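Local coordinates for protein probable transcriptional regulator PhnF (Escherichia coli, PDB 2FA1) that is probably a DNA-binding transcriptional regulator of the GntR/HutC family, encoded in an operon for alkylphosphonate uptake and C-P lyase, here its C-terminal effector-binding domain, at residues Leu26-Pro31 and Val48-Thr53. Sequence-based numbering, arbitrary orientation. Where two conformers were deposited one is given.
Sequences LSVLRP and VIHLRT
R30 and H50 meet across an antiparallel pair of strands, 26-31 against 48-53, at one margin of the six-stranded sheet of the UTRA effector-binding domain; 23-31 is an outermost strand within the chain. The segment axes close to 4.7 Å at 168°. The tight part is the backbone ladder, together with R30 CD, which packs 3.2 Å from H50 CB. V28 and H50 exchange two hydrogen bonds, H50 N to V28 O at 2.8 Å and V28 N to H50 O at 2.9 Å, and R30 and V48 form the next reciprocal pair. Toward the other end the ladder slackens: R52 N still reaches L26 O at 2.9 Å, but the return bond from L26 N to R52 O is weak, at 3.4 Å. On the face carrying S27, L29, I49 and L51, carbon atoms make the side-chain contacts between the segments. L29 CD2 lies alongside I49 CG1 at 3.7 Å, S27 CB rests on L51 CD1 while S27 OG bonds K24 NZ, and W75 of helix 75-78 touches S27, L29 and I49.

On the other face, V28 CG2 packs beside H50 CB, whereas the looser side is confined to the guanidinium ends of R30 and R52. They share one water, which accepts from R30 NH2 and, weakly, from R52 NH2. D66 accepts a hydrogen bond from H50 NE2 and forms a salt bridge with R52, while Y68 stacks on the imidazole; the ring is thus held from both nitrogens, and D66 probably offsets some of the arginine charge. The bend of the R30 chain at chi3 brings NH2 to the edge of the H50 ring, the guanidinium and imidazole planes 58° apart. R30 NH2 donates to H50 ND1 at 3.0 Å through a bent bond (140°), NH2 lying in the imidazole plane but ND1 tilted from that of the guanidinium.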
loop_
_atom_site.group_PDB
_atom_site.type_symbol
_atom_site.label_atom_id
_atom_site.label_comp_id
_atom_site.label_asym_id
_atom_site.label_seq_id
_atom_site.Cartn_x
_atom_site.Cartn_y
_atom_site.Cartn_z
ATOM N N LEU A 26 3.334 21.999 -12.186
ATOM C CA LEU A 26 4.559 22.790 -12.280
ATOM C C LEU A 26 5.649 21.907 -12.817
ATOM O O LEU A 26 5.634 20.724 -12.573
ATOM C CB LEU A 26 4.931 23.241 -10.864
ATOM C CG LEU A 26 5.698 24.522 -10.407
ATOM C CD1 LEU A 26 7.042 24.147 -9.824
ATOM C CD2 LEU A 26 5.730 25.810 -11.254
ATOM N N SER A 27 6.560 22.506 -13.601
ATOM C CA SER A 27 7.831 21.821 -14.036
ATOM C C SER A 27 8.919 22.880 -13.838
ATOM O O SER A 27 8.793 24.004 -14.438
ATOM C CB SER A 27 7.808 21.320 -15.500
ATOM O OG SER A 27 7.291 22.331 -16.341
ATOM N N VAL A 28 9.851 22.601 -12.916
ATOM C CA VAL A 28 10.887 23.584 -12.602
ATOM C C VAL A 28 12.189 22.911 -12.314
ATOM O O VAL A 28 12.204 21.736 -11.993
ATOM C CB VAL A 28 10.471 24.448 -11.356
ATOM C CG1 VAL A 28 9.305 25.386 -11.722
ATOM C CG2 VAL A 28 10.281 23.675 -10.071
ATOM N N LEU A 29 13.308 23.632 -12.445
ATOM C CA LEU A 29 14.531 23.136 -11.837
ATOM C C LEU A 29 14.634 23.691 -10.429
ATOM O O LEU A 29 14.363 24.895 -10.198
ATOM C CB LEU A 29 15.711 23.578 -12.695
ATOM C CG LEU A 29 15.728 23.009 -14.141
ATOM C CD1 LEU A 29 16.519 23.888 -15.151
ATOM C CD2 LEU A 29 16.326 21.659 -14.102
ATOM N N ARG A 30 15.046 22.883 -9.473
ATOM C CA ARG A 30 15.132 23.415 -8.131
ATOM C C ARG A 30 16.134 22.608 -7.306
ATOM O O ARG A 30 16.354 21.456 -7.549
ATOM C CB ARG A 30 13.739 23.347 -7.473
ATOM C CG ARG A 30 13.250 21.977 -7.143
ATOM C CD ARG A 30 11.758 22.007 -6.930
ATOM N NE ARG A 30 11.518 23.011 -5.909
ATOM C CZ ARG A 30 10.409 23.690 -5.646
ATOM N NH1 ARG A 30 10.508 24.586 -4.665
ATOM N NH2 ARG A 30 9.258 23.549 -6.300
ATOM N N PRO A 31 16.759 23.224 -6.276
ATOM C CA PRO A 31 17.627 22.456 -5.397
ATOM C C PRO A 31 16.933 21.305 -4.671
ATOM O O PRO A 31 15.798 21.477 -4.206
ATOM C CB PRO A 31 18.086 23.532 -4.364
ATOM C CG PRO A 31 18.006 24.764 -5.134
ATOM C CD PRO A 31 16.697 24.634 -5.874
ATOM N N VAL A 48 17.522 19.477 -9.250
ATOM C CA VAL A 48 16.827 18.309 -9.827
ATOM C C VAL A 48 15.665 18.938 -10.645
ATOM O O VAL A 48 15.421 20.125 -10.560
ATOM C CB VAL A 48 16.226 17.427 -8.668
ATOM C CG1 VAL A 48 17.386 16.704 -7.798
ATOM C CG2 VAL A 48 15.217 18.212 -7.766
ATOM N N ILE A 49 15.008 18.119 -11.490
ATOM C CA ILE A 49 13.836 18.576 -12.227
ATOM C C ILE A 49 12.686 18.144 -11.316
ATOM O O ILE A 49 12.589 16.988 -10.968
ATOM C CB ILE A 49 13.755 17.859 -13.589
ATOM C CG1 ILE A 49 14.922 18.305 -14.511
ATOM C CG2 ILE A 49 12.382 18.177 -14.238
ATOM C CD1 ILE A 49 15.023 17.340 -15.766
ATOM N N HIS A 50 11.839 19.101 -10.973
ATOM C CA HIS A 50 10.652 18.777 -10.167
ATOM C C HIS A 50 9.426 19.044 -11.033
ATOM O O HIS A 50 9.236 20.177 -11.508
ATOM C CB HIS A 50 10.668 19.786 -9.025
ATOM C CG HIS A 50 9.458 19.691 -8.156
ATOM N ND1 HIS A 50 9.016 20.739 -7.386
ATOM C CD2 HIS A 50 8.600 18.662 -7.932
ATOM C CE1 HIS A 50 7.924 20.365 -6.734
ATOM N NE2 HIS A 50 7.708 19.090 -6.983
ATOM N N LEU A 51 8.610 17.979 -11.191
ATOM C CA LEU A 51 7.294 18.095 -11.868
ATOM C C LEU A 51 6.267 17.769 -10.816
ATOM O O LEU A 51 6.424 16.750 -10.116
ATOM C CB LEU A 51 7.194 17.029 -12.958
ATOM C CG LEU A 51 7.363 17.692 -14.309
ATOM C CD1 LEU A 51 8.872 18.065 -14.377
ATOM C CD2 LEU A 51 7.028 16.789 -15.440
ATOM N N ARG A 52 5.167 18.541 -10.777
ATOM C CA ARG A 52 4.081 18.155 -9.878
ATOM C C ARG A 52 2.849 17.905 -10.729
ATOM O O ARG A 52 2.535 18.709 -11.658
ATOM C CB ARG A 52 3.866 19.295 -8.911
ATOM C CG ARG A 52 2.598 19.014 -7.958
ATOM C CD ARG A 52 2.432 20.252 -7.083
ATOM N NE ARG A 52 3.579 20.305 -6.125
ATOM C CZ ARG A 52 4.129 21.408 -5.598
ATOM N NH1 ARG A 52 3.718 22.664 -5.915
ATOM N NH2 ARG A 52 5.166 21.266 -4.754
ATOM N N THR A 53 2.124 16.827 -10.459
ATOM C CA THR A 53 0.896 16.542 -11.262
ATOM C C THR A 53 -0.248 16.380 -10.285
ATOM O O THR A 53 -0.075 16.108 -9.091
ATOM C CB THR A 53 1.022 15.228 -12.069
ATOM O OG1 THR A 53 1.308 14.104 -11.196
ATOM C CG2 THR A 53 2.282 15.300 -13.117
HETATM O O HOH W 1 6.599 24.251 -4.641
#